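Local coordinates for DUF4442 domain-containing protein (Pseudomonas aeruginosa, PDB 1YOC) that is of unknown function but adopts a hot-dog fold related to PaaI-type thioesterases, so it may act on acyl thioesters, at residues A70-A73 and A74-T78. Sequence-based numbering, arbitrary orientation.
Sequences AELA and AGTMT
Thr-76 reaches back one turn to Leu-72 within helix 63-81, the central "sausage" of the hot-dog fold, around which the antiparallel sheet curls. The pair illustrates how a buried threonine can satisfy its hydroxyl inside a helix. Thr-76 CB already lies 3.2 Å from Leu-72 O, close to the backbone of the preceding turn. From there the two branches part. With chi1 at -59°, Thr-76 OG1 stands beside its own backbone N and donates to Leu-72 O over 2.9 Å, while the CG2 methyl lies anti to that N. The same carbonyl oxygen also accepts the helical bond from Thr-76 N, which approaches from above the carbonyl plane at 3.1 Å, whereas OG1 is tilted only 16° from that plane. Two donors of one residue thus grip a single acceptor, and the buried hydroxyl proton is used within the helix. The side chains of Leu-72 and Thr-76 run alongside each other, both meeting Met-7 of helix 2-13; the Leu-72 methyl CD1 rests 3.8 Å from Thr-76 OG1. Ala-70 instead meets Val-126 and Phe-136, and Ala-74 meets Val-124 and Ile-140, on strands 120-130 and 133-146. Thr-78, whose side chain touches Val-124 and Met-142 of the same strands, repeats the device: its N and OG1 reach Ala-74 O from opposite faces of the carbonyl plane, the bond from Thr-78 OG1 to Ala-74 O measuring 2.8 Å.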
loop_
_atom_site.group_PDB
_atom_site.type_symbol
_atom_site.label_atom_id
_atom_site.label_comp_id
_atom_site.label_asym_id
_atom_site.label_seq_id
_atom_site.Cartn_x
_atom_site.Cartn_y
_atom_site.Cartn_z
ATOM N N ALA B 70 0.916 8.228 -0.970
ATOM C CA ALA B 70 -0.356 8.733 -1.529
ATOM C C ALA B 70 -1.411 8.805 -0.441
ATOM O O ALA B 70 -2.153 9.795 -0.325
ATOM C CB ALA B 70 -0.832 7.814 -2.674
ATOM N N GLU B 71 -1.467 7.759 0.377
ATOM C CA GLU B 71 -2.432 7.728 1.467
ATOM C C GLU B 71 -2.148 8.894 2.445
ATOM O O GLU B 71 -3.076 9.528 2.962
ATOM C CB GLU B 71 -2.284 6.415 2.217
ATOM C CG GLU B 71 -3.126 6.336 3.435
ATOM C CD GLU B 71 -4.498 5.781 3.149
ATOM O OE1 GLU B 71 -5.022 5.955 2.001
ATOM O OE2 GLU B 71 -5.041 5.181 4.119
ATOM N N LEU B 72 -0.873 9.150 2.708
ATOM C CA LEU B 72 -0.508 10.216 3.645
ATOM C C LEU B 72 -0.932 11.578 3.088
ATOM O O LEU B 72 -1.512 12.400 3.787
ATOM C CB LEU B 72 1.000 10.195 3.908
ATOM C CG LEU B 72 1.514 11.334 4.812
ATOM C CD1 LEU B 72 0.940 11.263 6.222
ATOM C CD2 LEU B 72 3.054 11.207 4.838
ATOM N N ALA B 73 -0.642 11.813 1.815
ATOM C CA ALA B 73 -1.008 13.101 1.217
ATOM C C ALA B 73 -2.520 13.262 1.104
ATOM O O ALA B 73 -3.075 14.306 1.491
ATOM C CB ALA B 73 -0.372 13.242 -0.158
ATOM N N ALA B 74 -3.203 12.236 0.595
ATOM C CA ALA B 74 -4.637 12.357 0.380
ATOM C C ALA B 74 -5.409 12.454 1.654
ATOM O O ALA B 74 -6.321 13.276 1.765
ATOM C CB ALA B 74 -5.160 11.186 -0.442
ATOM N N GLY B 75 -5.049 11.611 2.615
ATOM C CA GLY B 75 -5.762 11.593 3.862
ATOM C C GLY B 75 -5.550 12.866 4.661
ATOM O O GLY B 75 -6.511 13.419 5.204
ATOM N N THR B 76 -4.304 13.325 4.743
ATOM C CA THR B 76 -4.039 14.547 5.497
ATOM C C THR B 76 -4.732 15.744 4.803
ATOM O O THR B 76 -5.359 16.595 5.466
ATOM C CB THR B 76 -2.544 14.788 5.638
ATOM O OG1 THR B 76 -1.954 13.656 6.313
ATOM C CG2 THR B 76 -2.292 16.009 6.574
ATOM N N MET B 77 -4.644 15.821 3.481
ATOM C CA MET B 77 -5.354 16.927 2.803
ATOM C C MET B 77 -6.881 16.870 3.105
ATOM O O MET B 77 -7.514 17.894 3.330
ATOM C CB MET B 77 -5.159 16.862 1.283
ATOM C CG MET B 77 -5.953 17.960 0.547
ATOM S SD MET B 77 -5.514 18.094 -1.195
ATOM C CE MET B 77 -6.141 16.484 -1.756
ATOM N N THR B 78 -7.477 15.685 3.052
ATOM C CA THR B 78 -8.919 15.544 3.326
ATOM C C THR B 78 -9.252 16.056 4.726
ATOM O O THR B 78 -10.206 16.840 4.903
ATOM C CB THR B 78 -9.344 14.084 3.174
ATOM O OG1 THR B 78 -9.133 13.685 1.809
ATOM C CG2 THR B 78 -10.841 13.885 3.564
#